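Long-range contacts in putative silent information regulator 2 (Leishmania infantum, PDB 5OL0), which catalyses NAD-dependent removal of acetyl groups from protein lysines, probably as a class I sirtuin, and probably regulates gene expression through chromatin: residues A[95-100]-A[147-152]; A[102-107]-A[129-134]; A[74-79]-A[187-192]; A[61-66]-A[89-94]; A[109-114]-A[135-140]. All coordinates share one frame; numbering follows the deposited sequence.

The five contacts run from the peptide-binding side of this sirtuin into its Rossmann-type domain. Contacts 1 and 3 are aromatic and meet each other where F149 packs on V189; contact 3 also lines the bound peptide. Contact 4, farthest from the chain's centre, pairs two helices through a polar bridge, and A92 of its helix touches F149. On the Rossmann side, contacts 2 and 5 share helix 106-116 and join it to consecutive pieces of chain, 129-134 and 135-140. Contact 2 is apolar; contact 5 adds an arginine bond to a carbonyl and alone counts as buried, contacts 1 to 4 being partly so. L97 of contact 1 packs on D129 of contact 2.

Contact 1: A[95-100]-A[147-152]; sequences LNLWPG and GSFAAA
The loop leaving helix 85-95 meets the turn between strands 147-148 and 151-154 in this sirtuin through F149, which reaches from that turn to L97, W98 and P99. The phenyl ring is held on two sides. Over one face lies L97, whose CB is 4.0 Å from the centroid of the F149 ring in a CH-pi contact, while its CD1 comes 3.8 Å from F149 CE1. The F149 edge points at the face of the W98 six-membered ring: F149 CD2 is 3.5 Å from W98 CZ3, and the two planes stand at 87°, a T-shaped pair. W98 sends its CB away from the turn, but a chi1 of -47°, with CG anti to the carbonyl carbon, carries the six-membered ring back over F149. Flat, rigid and apolar, phenylalanine can serve both neighbours at once. P99 brushes the backbone, its CD 3.5 Å from F149 O. No direct hydrogen bond crosses; instead one water donates to L97 O at 2.8 Å and accepts from F149 N at 3.1 Å. S148 OG accepts from A150 N, forming an ST turn. Further out, F88 and A92 of helix 85-95 pack on F149, V189 adds a touch from the loop after strand 185-187, and W98 rests against I163, Y167 and M171 of helix 163-171.

Contact 2: A[102-107]-A[129-134]; sequences FQPTAV and DGLEKA
The backbones come nearest at P104 and L131, whose CA atoms are 5.2 Å apart, where the extended chain leading into helix 106-116 passes the short helix 131-134. L131 makes the largest share of the contact. Its CB points toward segment 102-107, and with CG anti to its own carbonyl carbon (chi1 -59°) the branched end lies along the peptide backbone: CD2 of L131 sits 3.6 Å from F102 O and 3.7 Å from Q103 C, with F102 CB a little farther off. A leucine suits this place because two methyls can spread over the main chain of 102-104. One turn on, A134 turns its single methyl to the proline ring, A134 CB lying 3.8 Å from P104 CG; a small residue lets the ring come close to the helix, and proline, lacking an N-H, fits the extended chain without leaving a donor to satisfy.

Both segments also prepare a helix start. T105, at the N-cap of helix 106-116, accepts a weak bond from V107 N, and T105 OG1 is further bonded to A44 O. D129 OD1 takes the amide of L131 N at 3.1 Å, nearly straight at 170° although from above the carboxylate plane, forming an Asx turn; D129 OD2 is bonded to S45 OG. D129 is probably one of the NAD-binding residues. With no hydrogen bond across it, the interface relies on apolar packing, while the polar groups of T105 and D129 are spent on helix starts and on the 44-45 loop.

Contact 3: A[74-79]-A[187-192]; sequences DAFSLT and PNVVFF
F76 and F191 pair next to the site of the bound acetylated peptide, where the chain entering helix 78-83 meets the loop after strand 185-187. The rings make an edge-to-face pair, the edge of F76 toward the face of F191, with planes at 76° and F76 CD1 3.9 Å from F191 CE1. That same F191 ring receives F76 CA over a face in a CH-pi contact, 4.0 Å from the centroid. Apolar packing continues with F192 CD2 at 3.9 Å from F76 CB. The segments run at 83° to each other; phenylalanine suits the pair because it offers both an edge and a face.

Backbone bonds tie S77 and F192 into a single bridge. F192 N donates to F76 O at 2.7 Å, and L78 N gives a weak bond of 3.4 Å to F192 O. A water links F192 O to T79 N. S77, the N-cap of the helix, bonds through OG to D74 O and to L80 N.

Around the peptide, F76, V189 and F192 pack on its modified side chain and V190 O accepts a hydrogen bond from it. The chemistry thus implies a chiefly apolar surface for the modified side chain, whose polar group is met by a main-chain carbonyl.

Contact 4: A[61-66]-A[89-94]; sequences YANLGK and YSIARE
N63 meets S90 and E94 between two antiparallel helices, 59-67 and 85-95, whose short segments run at 172° with their axes 10.2 Å apart; the N63 amide spans the gap. It is placed by CG standing anti to the backbone N (chi1 -166°), which directs the amide toward 89-94. K66 NZ also bonds to N63 O, within the first helix. S90 comes first along 89-94. Its hydroxyl accepts from N63 ND2 at 2.6 Å, a short bond with an N-H angle of 158°, and S90 OG lies close to the amide plane; serine is short enough to receive the amide without pushing the helices apart. I91 supplies the apolar part, beside the polar one: its CG1 is 3.5 Å from L64 CD1, the two side chains crossing at about a right angle. One turn beyond S90, E94 reaches across with its extended chain and takes the second N-H of the same nitrogen. With both protons used, the amide of N63 is fixed in its rotation. E94 OE1 lies 2.9 Å from N63 ND2, which meets it from above the carboxylate plane.

Contact 5: A[109-114]-A[135-140]; sequences HFIRLL and AGVSPE
R112 and A135 make the main polar link between helix 106-116 and the loop that follows helix 131-134. R112 NH2 donates to A135 O at 3.1 Å, nearly straight at 162°; the carbonyl lies in the guanidinium plane, at its edge, while the donor is tilted from the plane of the carbonyl. A bend at chi2 (63°) brings the arginine chain round the carbonyl, so that R112 CG is also close, 3.3 Å from A135 O. G136 O lies over one face of the guanidinium. Glycine suits the next position doubly: its positive phi completes a Schellman motif, and the arginine occupies the space a side chain would need.

Apolar contacts flank the bond. A135 CB turns to the helix and sits 4.1 Å from H109 N, a methyl suiting this close approach of loop and helix. V137 CG2 meets I111 CG2 at 4.1 Å, two beta-branched side chains filling the seam.

In the next shell, a water bridges H109 and A135: it stands 2.6 Å from H109 ND1, in the ring plane, and donates to A135 O at 2.8 Å, so this carbonyl is gripped twice. R112 NE forms a salt bridge with D116 one turn on, which holds the guanidinium in place. Q115 bonds through its amide to G136 O and S138 N. Beyond these, I111 packs on V38 and V40 of strand 36-40, F110 faces helix 286-296, and R306 of helix 300-308 touches H109 and R112.

Contact 1: A[95-100]-A[147-152]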
# COMPACT_ATOMS: atom_id res chain seq x y z
N LEU A 95 0.48 16.53 4.29
CA LEU A 95 0.77 15.11 4.44
C LEU A 95 2.23 14.78 4.51
O LEU A 95 2.56 13.75 5.04
CB LEU A 95 0.14 14.33 3.32
CG LEU A 95 -1.37 14.16 3.43
CD1 LEU A 95 -1.90 13.86 2.05
CD2 LEU A 95 -1.76 13.06 4.39
N ASN A 96 3.09 15.63 3.93
CA ASN A 96 4.55 15.47 4.02
C ASN A 96 5.06 14.18 3.38
O ASN A 96 5.93 13.54 3.90
CB ASN A 96 5.01 15.58 5.50
CG ASN A 96 5.41 16.98 5.85
OD1 ASN A 96 6.05 17.66 5.05
ND2 ASN A 96 5.03 17.43 7.05
N LEU A 97 4.44 13.78 2.27
CA LEU A 97 4.73 12.50 1.65
C LEU A 97 5.92 12.53 0.70
O LEU A 97 6.20 11.53 0.06
CB LEU A 97 3.49 11.98 0.90
CG LEU A 97 2.38 11.64 1.90
CD1 LEU A 97 1.08 11.27 1.18
CD2 LEU A 97 2.78 10.54 2.82
N TRP A 98 6.59 13.69 0.60
CA TRP A 98 7.76 13.87 -0.27
C TRP A 98 8.79 12.90 0.23
O TRP A 98 8.96 12.80 1.44
CB TRP A 98 8.33 15.31 -0.14
CG TRP A 98 7.26 16.33 -0.23
CD1 TRP A 98 6.73 17.02 0.82
CD2 TRP A 98 6.49 16.70 -1.39
NE1 TRP A 98 5.76 17.84 0.39
CE2 TRP A 98 5.53 17.63 -0.95
CE3 TRP A 98 6.53 16.35 -2.75
CZ2 TRP A 98 4.62 18.26 -1.82
CZ3 TRP A 98 5.63 16.96 -3.63
CH2 TRP A 98 4.68 17.91 -3.16
N PRO A 99 9.47 12.16 -0.68
CA PRO A 99 10.44 11.17 -0.17
C PRO A 99 11.56 11.80 0.66
O PRO A 99 12.05 12.89 0.33
CB PRO A 99 11.03 10.52 -1.45
CG PRO A 99 10.64 11.43 -2.57
CD PRO A 99 9.34 12.05 -2.15
N GLY A 100 11.89 11.12 1.74
CA GLY A 100 12.98 11.49 2.58
C GLY A 100 12.51 12.02 3.92
O GLY A 100 13.37 12.28 4.78
N GLY A 147 0.88 5.08 -7.42
CA GLY A 147 1.97 6.05 -7.57
C GLY A 147 2.54 6.53 -6.27
O GLY A 147 2.47 5.82 -5.26
N SER A 148 3.11 7.74 -6.30
CA SER A 148 3.77 8.36 -5.15
C SER A 148 4.19 9.79 -5.49
O SER A 148 3.95 10.28 -6.65
CB SER A 148 5.06 7.58 -4.77
OG SER A 148 6.15 7.93 -5.65
N PHE A 149 4.81 10.45 -4.48
CA PHE A 149 5.31 11.84 -4.60
C PHE A 149 6.74 11.97 -5.12
O PHE A 149 7.44 13.01 -4.93
CB PHE A 149 5.17 12.57 -3.27
CG PHE A 149 3.75 12.98 -2.94
CD1 PHE A 149 2.75 12.04 -2.75
CD2 PHE A 149 3.42 14.32 -2.78
CE1 PHE A 149 1.44 12.43 -2.45
CE2 PHE A 149 2.12 14.72 -2.53
CZ PHE A 149 1.12 13.77 -2.36
N ALA A 150 7.18 10.95 -5.84
CA ALA A 150 8.56 10.89 -6.27
C ALA A 150 8.77 11.60 -7.58
O ALA A 150 9.90 11.92 -7.87
CB ALA A 150 9.02 9.45 -6.38
N ALA A 151 7.70 11.80 -8.37
CA ALA A 151 7.76 12.42 -9.71
C ALA A 151 6.41 13.12 -9.89
O ALA A 151 5.51 12.95 -9.07
CB ALA A 151 7.95 11.37 -10.81
N ALA A 152 6.31 13.94 -10.93
CA ALA A 152 5.14 14.77 -11.14
C ALA A 152 4.86 14.87 -12.64
O ALA A 152 5.79 14.67 -13.46
CB ALA A 152 5.37 16.16 -10.55
O HOH W 1 5.52 9.44 -1.62

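Contact 2: A[102-107]-A[129-134]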
# COMPACT_ATOMS: atom_id res chain seq x y z
N PHE A 102 9.29 10.65 6.01
CA PHE A 102 8.97 9.48 6.78
C PHE A 102 10.01 8.36 6.54
O PHE A 102 10.69 8.29 5.49
CB PHE A 102 7.54 9.00 6.43
CG PHE A 102 6.47 9.97 6.82
CD1 PHE A 102 6.28 10.29 8.14
CD2 PHE A 102 5.71 10.57 5.88
CE1 PHE A 102 5.30 11.15 8.52
CE2 PHE A 102 4.75 11.49 6.24
CZ PHE A 102 4.52 11.76 7.56
N GLN A 103 10.11 7.49 7.50
CA GLN A 103 11.02 6.36 7.40
C GLN A 103 10.26 5.01 7.42
O GLN A 103 9.23 4.90 8.02
CB GLN A 103 11.93 6.37 8.62
CG GLN A 103 12.75 7.62 8.86
CD GLN A 103 13.51 7.48 10.17
OE1 GLN A 103 14.70 7.23 10.16
NE2 GLN A 103 12.80 7.54 11.32
N PRO A 104 10.86 3.98 6.86
CA PRO A 104 10.18 2.69 6.83
C PRO A 104 9.94 2.10 8.18
O PRO A 104 10.74 2.28 9.07
CB PRO A 104 11.12 1.78 6.05
CG PRO A 104 12.11 2.66 5.40
CD PRO A 104 12.10 3.98 6.06
N THR A 105 8.86 1.35 8.27
CA THR A 105 8.45 0.62 9.46
C THR A 105 9.00 -0.82 9.44
O THR A 105 9.63 -1.26 8.47
CB THR A 105 6.92 0.56 9.62
OG1 THR A 105 6.35 -0.39 8.71
CG2 THR A 105 6.24 1.95 9.50
N ALA A 106 8.76 -1.54 10.53
CA ALA A 106 9.07 -2.95 10.63
C ALA A 106 8.42 -3.76 9.49
O ALA A 106 9.07 -4.60 8.87
CB ALA A 106 8.63 -3.47 11.99
N VAL A 107 7.17 -3.47 9.14
CA VAL A 107 6.55 -4.15 7.99
C VAL A 107 7.40 -3.95 6.71
O VAL A 107 7.65 -4.89 5.96
CB VAL A 107 5.12 -3.61 7.77
CG1 VAL A 107 4.58 -3.98 6.40
CG2 VAL A 107 4.15 -4.10 8.85
N ASP A 129 3.27 6.58 -0.07
CA ASP A 129 4.32 7.14 0.78
C ASP A 129 5.73 6.76 0.36
O ASP A 129 6.66 7.17 1.00
CB ASP A 129 4.04 6.81 2.26
CG ASP A 129 3.89 5.28 2.54
OD1 ASP A 129 4.52 4.46 1.82
OD2 ASP A 129 3.12 4.91 3.50
N GLY A 130 5.89 5.90 -0.65
CA GLY A 130 7.22 5.43 -1.04
C GLY A 130 8.06 4.65 -0.01
O GLY A 130 9.26 4.41 -0.22
N LEU A 131 7.47 4.19 1.07
CA LEU A 131 8.27 3.50 2.06
C LEU A 131 8.77 2.11 1.72
O LEU A 131 9.74 1.68 2.29
CB LEU A 131 7.58 3.48 3.41
CG LEU A 131 7.30 4.86 3.93
CD1 LEU A 131 6.47 4.85 5.22
CD2 LEU A 131 8.58 5.67 4.14
N GLU A 132 8.10 1.40 0.85
CA GLU A 132 8.60 0.12 0.38
C GLU A 132 9.96 0.35 -0.35
O GLU A 132 10.95 -0.35 -0.10
CB GLU A 132 7.62 -0.56 -0.55
CG GLU A 132 6.25 -0.89 0.07
CD GLU A 132 5.26 0.29 0.05
OE1 GLU A 132 5.58 1.42 -0.49
OE2 GLU A 132 4.19 0.12 0.63
N LYS A 133 9.96 1.34 -1.25
CA LYS A 133 11.16 1.80 -1.98
C LYS A 133 12.22 2.29 -0.99
O LYS A 133 13.40 1.97 -1.11
CB LYS A 133 10.78 2.92 -2.96
CG LYS A 133 11.92 3.37 -3.86
CD LYS A 133 11.37 4.24 -5.00
CE LYS A 133 12.46 4.54 -6.02
NZ LYS A 133 12.96 5.94 -5.98
N ALA A 134 11.80 2.99 0.05
CA ALA A 134 12.77 3.48 1.05
C ALA A 134 13.42 2.34 1.80
O ALA A 134 14.56 2.44 2.20
CB ALA A 134 12.08 4.44 2.03

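Contact 3: A[74-79]-A[187-192]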
# COMPACT_ATOMS: atom_id res chain seq x y z
N ASP A 74 -12.44 12.27 -1.80
CA ASP A 74 -12.72 13.17 -2.92
C ASP A 74 -11.58 14.18 -3.14
O ASP A 74 -11.49 14.79 -4.19
CB ASP A 74 -14.02 13.93 -2.72
CG ASP A 74 -15.11 13.04 -2.17
OD1 ASP A 74 -15.58 12.16 -2.93
OD2 ASP A 74 -15.43 13.23 -0.97
N ALA A 75 -10.73 14.35 -2.13
CA ALA A 75 -9.51 15.11 -2.30
C ALA A 75 -8.63 14.49 -3.39
O ALA A 75 -7.82 15.20 -4.02
CB ALA A 75 -8.75 15.17 -0.99
N PHE A 76 -8.77 13.16 -3.58
CA PHE A 76 -8.07 12.38 -4.61
C PHE A 76 -8.93 12.11 -5.81
O PHE A 76 -8.72 11.17 -6.56
CB PHE A 76 -7.50 11.09 -4.03
CG PHE A 76 -6.48 11.32 -2.96
CD1 PHE A 76 -5.17 11.61 -3.28
CD2 PHE A 76 -6.85 11.33 -1.63
CE1 PHE A 76 -4.22 11.85 -2.28
CE2 PHE A 76 -5.92 11.57 -0.63
CZ PHE A 76 -4.60 11.83 -0.95
N SER A 77 -9.83 13.02 -6.09
CA SER A 77 -10.62 12.87 -7.27
C SER A 77 -10.08 13.82 -8.31
O SER A 77 -9.77 14.97 -8.05
CB SER A 77 -12.11 13.06 -7.00
OG SER A 77 -12.44 14.38 -7.15
N LEU A 78 -9.95 13.26 -9.50
CA LEU A 78 -9.47 13.95 -10.62
C LEU A 78 -10.39 15.11 -11.01
O LEU A 78 -9.95 16.20 -11.38
CB LEU A 78 -9.32 12.91 -11.73
CG LEU A 78 -8.46 13.38 -12.87
CD1 LEU A 78 -7.06 13.71 -12.39
CD2 LEU A 78 -8.44 12.26 -13.90
N THR A 79 -11.69 14.89 -10.89
CA THR A 79 -12.66 15.96 -11.19
C THR A 79 -12.60 17.15 -10.19
O THR A 79 -12.59 18.33 -10.60
CB THR A 79 -14.10 15.40 -11.46
OG1 THR A 79 -14.97 16.52 -11.60
CG2 THR A 79 -14.62 14.45 -10.33
N PRO A 187 1.80 15.59 -8.42
CA PRO A 187 2.63 14.40 -8.26
C PRO A 187 1.96 13.21 -8.86
O PRO A 187 0.70 13.23 -9.01
CB PRO A 187 2.73 14.23 -6.75
CG PRO A 187 2.54 15.59 -6.23
CD PRO A 187 1.50 16.22 -7.12
N ASN A 188 2.73 12.22 -9.24
CA ASN A 188 2.23 11.04 -9.97
C ASN A 188 1.58 10.09 -8.99
O ASN A 188 1.98 8.94 -8.88
CB ASN A 188 3.34 10.34 -10.81
CG ASN A 188 3.73 11.16 -12.06
OD1 ASN A 188 3.07 12.16 -12.40
ND2 ASN A 188 4.83 10.78 -12.73
N VAL A 189 0.64 10.60 -8.23
CA VAL A 189 -0.32 9.77 -7.48
C VAL A 189 -1.45 9.44 -8.42
O VAL A 189 -1.90 10.30 -9.12
CB VAL A 189 -0.86 10.51 -6.26
CG1 VAL A 189 -1.93 9.68 -5.56
CG2 VAL A 189 0.28 10.74 -5.29
N VAL A 190 -1.90 8.18 -8.46
CA VAL A 190 -3.08 7.81 -9.21
C VAL A 190 -4.32 8.34 -8.45
O VAL A 190 -4.57 7.99 -7.29
CB VAL A 190 -3.17 6.29 -9.45
CG1 VAL A 190 -4.43 5.93 -10.31
CG2 VAL A 190 -1.94 5.76 -10.15
N PHE A 191 -5.11 9.19 -9.11
CA PHE A 191 -6.33 9.72 -8.50
C PHE A 191 -7.51 8.85 -8.92
O PHE A 191 -7.46 8.14 -9.96
CB PHE A 191 -6.58 11.16 -8.96
CG PHE A 191 -5.88 12.21 -8.15
CD1 PHE A 191 -4.66 11.96 -7.52
CD2 PHE A 191 -6.46 13.47 -8.00
CE1 PHE A 191 -4.03 12.93 -6.78
CE2 PHE A 191 -5.81 14.45 -7.28
CZ PHE A 191 -4.60 14.18 -6.66
N PHE A 192 -8.58 8.93 -8.13
CA PHE A 192 -9.86 8.30 -8.55
C PHE A 192 -10.24 8.81 -9.96
O PHE A 192 -10.21 9.99 -10.23
CB PHE A 192 -10.97 8.52 -7.48
CG PHE A 192 -10.70 7.82 -6.21
CD1 PHE A 192 -10.95 6.45 -6.12
CD2 PHE A 192 -10.14 8.46 -5.14
CE1 PHE A 192 -10.64 5.73 -4.95
CE2 PHE A 192 -9.82 7.76 -3.96
CZ PHE A 192 -10.08 6.40 -3.86
O HOH W 2 -12.45 11.89 -10.61

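Contact 4: A[61-66]-A[89-94]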
# COMPACT_ATOMS: atom_id res chain seq x y z
N TYR A 61 -7.26 16.59 9.06
CA TYR A 61 -8.74 16.61 9.26
C TYR A 61 -9.36 18.05 9.36
O TYR A 61 -10.43 18.35 8.75
CB TYR A 61 -9.05 15.80 10.51
CG TYR A 61 -10.48 15.73 10.91
CD1 TYR A 61 -11.06 16.74 11.71
CD2 TYR A 61 -11.26 14.62 10.56
CE1 TYR A 61 -12.39 16.63 12.14
CE2 TYR A 61 -12.57 14.52 10.96
CZ TYR A 61 -13.13 15.51 11.75
OH TYR A 61 -14.43 15.38 12.12
N ALA A 62 -8.66 18.91 10.11
CA ALA A 62 -9.06 20.33 10.31
C ALA A 62 -9.30 21.04 8.98
O ALA A 62 -10.32 21.68 8.77
CB ALA A 62 -7.98 21.07 11.11
N ASN A 63 -8.32 20.90 8.09
CA ASN A 63 -8.40 21.38 6.72
C ASN A 63 -9.68 20.90 5.99
O ASN A 63 -10.50 21.74 5.59
CB ASN A 63 -7.13 20.91 5.99
CG ASN A 63 -6.91 21.59 4.65
OD1 ASN A 63 -7.81 22.20 4.06
ND2 ASN A 63 -5.68 21.48 4.16
N LEU A 64 -9.85 19.58 5.85
CA LEU A 64 -10.97 18.95 5.10
C LEU A 64 -12.35 19.52 5.45
O LEU A 64 -13.24 19.62 4.59
CB LEU A 64 -11.00 17.41 5.32
CG LEU A 64 -10.28 16.41 4.38
CD1 LEU A 64 -9.02 17.02 3.80
CD2 LEU A 64 -9.98 15.07 5.06
N GLY A 65 -12.52 19.85 6.73
CA GLY A 65 -13.73 20.46 7.26
C GLY A 65 -14.26 21.62 6.43
O GLY A 65 -15.37 21.52 5.92
N LYS A 66 -13.47 22.69 6.27
CA LYS A 66 -13.99 23.88 5.56
C LYS A 66 -14.56 23.55 4.20
O LYS A 66 -15.58 24.12 3.79
CB LYS A 66 -12.94 25.00 5.44
CG LYS A 66 -11.93 24.85 4.32
CD LYS A 66 -10.85 25.93 4.35
CE LYS A 66 -10.05 25.94 5.64
NZ LYS A 66 -9.63 24.58 6.08
N TYR A 89 -3.93 20.53 -3.29
CA TYR A 89 -2.64 21.12 -2.97
C TYR A 89 -2.52 21.46 -1.51
O TYR A 89 -1.44 21.39 -0.94
CB TYR A 89 -2.36 22.34 -3.83
CG TYR A 89 -1.58 21.96 -5.05
CD1 TYR A 89 -2.17 21.19 -6.05
CD2 TYR A 89 -0.26 22.30 -5.18
CE1 TYR A 89 -1.45 20.80 -7.17
CE2 TYR A 89 0.46 21.94 -6.29
CZ TYR A 89 -0.13 21.19 -7.29
OH TYR A 89 0.64 20.82 -8.36
N SER A 90 -3.65 21.86 -0.90
CA SER A 90 -3.70 22.14 0.51
C SER A 90 -3.49 20.88 1.33
O SER A 90 -2.79 20.90 2.33
CB SER A 90 -5.00 22.82 0.85
OG SER A 90 -5.07 23.08 2.22
N ILE A 91 -4.07 19.77 0.90
CA ILE A 91 -3.79 18.49 1.55
C ILE A 91 -2.35 18.02 1.31
O ILE A 91 -1.71 17.53 2.26
CB ILE A 91 -4.83 17.44 1.12
CG1 ILE A 91 -6.11 17.68 1.91
CG2 ILE A 91 -4.37 16.00 1.31
CD1 ILE A 91 -7.06 18.61 1.19
N ALA A 92 -1.81 18.25 0.11
CA ALA A 92 -0.47 17.78 -0.20
C ALA A 92 0.57 18.44 0.71
O ALA A 92 1.52 17.82 1.13
CB ALA A 92 -0.16 18.01 -1.65
N ARG A 93 0.38 19.72 0.98
CA ARG A 93 1.25 20.48 1.85
C ARG A 93 1.33 19.94 3.29
O ARG A 93 2.35 20.11 3.96
CB ARG A 93 0.70 21.92 1.99
CG ARG A 93 1.27 22.93 1.07
CD ARG A 93 0.90 24.35 1.51
NE ARG A 93 -0.50 24.68 1.25
CZ ARG A 93 -1.04 24.88 0.03
NH1 ARG A 93 -0.33 24.78 -1.10
NH2 ARG A 93 -2.34 25.17 -0.08
N GLU A 94 0.23 19.35 3.77
CA GLU A 94 0.15 18.81 5.12
C GLU A 94 0.56 17.35 5.32
O GLU A 94 0.98 16.99 6.40
CB GLU A 94 -1.26 19.07 5.67
CG GLU A 94 -1.55 20.57 5.71
CD GLU A 94 -2.76 20.90 6.55
OE1 GLU A 94 -3.87 20.43 6.20
OE2 GLU A 94 -2.58 21.63 7.55

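Contact 5: A[109-114]-A[135-140]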
# COMPACT_ATOMS: atom_id res chain seq x y z
N HIS A 109 10.61 -3.05 6.24
CA HIS A 109 11.88 -3.76 6.35
C HIS A 109 11.65 -5.27 6.21
O HIS A 109 12.46 -5.94 5.60
CB HIS A 109 12.55 -3.45 7.69
CG HIS A 109 13.08 -2.06 7.78
ND1 HIS A 109 13.97 -1.56 6.86
CD2 HIS A 109 12.85 -1.06 8.66
CE1 HIS A 109 14.26 -0.32 7.18
NE2 HIS A 109 13.62 -0.00 8.28
N PHE A 110 10.59 -5.80 6.79
CA PHE A 110 10.29 -7.22 6.65
C PHE A 110 10.16 -7.63 5.18
O PHE A 110 10.62 -8.67 4.79
CB PHE A 110 9.03 -7.60 7.44
CG PHE A 110 8.67 -9.05 7.36
CD1 PHE A 110 9.46 -10.00 7.98
CD2 PHE A 110 7.52 -9.48 6.70
CE1 PHE A 110 9.16 -11.35 7.91
CE2 PHE A 110 7.18 -10.84 6.67
CZ PHE A 110 8.02 -11.79 7.25
N ILE A 111 9.46 -6.84 4.40
CA ILE A 111 9.28 -7.17 3.03
C ILE A 111 10.65 -7.20 2.30
O ILE A 111 10.89 -8.01 1.41
CB ILE A 111 8.27 -6.15 2.37
CG1 ILE A 111 6.89 -6.26 3.00
CG2 ILE A 111 8.20 -6.42 0.89
CD1 ILE A 111 5.92 -5.16 2.59
N ARG A 112 11.49 -6.22 2.61
CA ARG A 112 12.82 -6.25 2.13
C ARG A 112 13.51 -7.57 2.51
O ARG A 112 14.21 -8.17 1.67
CB ARG A 112 13.58 -5.07 2.66
CG ARG A 112 15.10 -5.11 2.52
CD ARG A 112 15.49 -5.14 1.08
NE ARG A 112 16.94 -5.19 0.88
CZ ARG A 112 17.83 -4.18 1.09
NH1 ARG A 112 19.11 -4.37 0.80
NH2 ARG A 112 17.48 -3.00 1.59
N LEU A 113 13.38 -7.99 3.75
CA LEU A 113 13.95 -9.30 4.12
C LEU A 113 13.38 -10.44 3.30
O LEU A 113 14.15 -11.31 2.90
CB LEU A 113 13.74 -9.61 5.57
CG LEU A 113 14.41 -8.63 6.53
CD1 LEU A 113 14.15 -9.18 7.94
CD2 LEU A 113 15.89 -8.38 6.27
N LEU A 114 12.06 -10.45 3.02
CA LEU A 114 11.54 -11.53 2.19
C LEU A 114 12.24 -11.51 0.84
O LEU A 114 12.54 -12.54 0.30
CB LEU A 114 10.03 -11.43 1.97
CG LEU A 114 9.19 -11.62 3.24
CD1 LEU A 114 7.69 -11.43 2.94
CD2 LEU A 114 9.45 -12.99 3.87
N ALA A 135 12.70 1.23 1.98
CA ALA A 135 13.25 0.04 2.62
C ALA A 135 14.14 -0.82 1.69
O ALA A 135 14.62 -1.83 2.14
CB ALA A 135 12.12 -0.82 3.21
N GLY A 136 14.25 -0.48 0.41
CA GLY A 136 15.11 -1.19 -0.58
C GLY A 136 14.40 -2.31 -1.32
O GLY A 136 15.03 -3.22 -1.88
N VAL A 137 13.09 -2.26 -1.40
CA VAL A 137 12.42 -3.27 -2.21
C VAL A 137 12.73 -2.90 -3.63
O VAL A 137 12.57 -1.73 -4.02
CB VAL A 137 10.90 -3.26 -1.96
CG1 VAL A 137 10.24 -4.34 -2.82
CG2 VAL A 137 10.68 -3.52 -0.48
N SER A 138 13.18 -3.87 -4.42
CA SER A 138 13.75 -3.52 -5.71
C SER A 138 12.65 -3.12 -6.75
O SER A 138 11.47 -3.51 -6.61
CB SER A 138 14.56 -4.67 -6.27
OG SER A 138 13.69 -5.62 -6.83
N PRO A 139 13.05 -2.40 -7.80
CA PRO A 139 12.08 -1.93 -8.80
C PRO A 139 11.30 -3.02 -9.52
O PRO A 139 10.11 -2.86 -9.76
CB PRO A 139 12.93 -1.14 -9.78
CG PRO A 139 14.08 -0.63 -8.94
CD PRO A 139 14.35 -1.69 -7.91
N GLU A 140 11.96 -4.12 -9.87
CA GLU A 140 11.31 -5.24 -10.51
C GLU A 140 10.32 -5.94 -9.57
O GLU A 140 9.34 -6.50 -10.04
CB GLU A 140 12.33 -6.25 -11.12
CG GLU A 140 13.31 -6.83 -10.13
CD GLU A 140 14.65 -6.06 -10.01
OE1 GLU A 140 14.71 -4.78 -10.06
OE2 GLU A 140 15.67 -6.76 -9.82
O HOH W 3 15.35 -2.35 4.84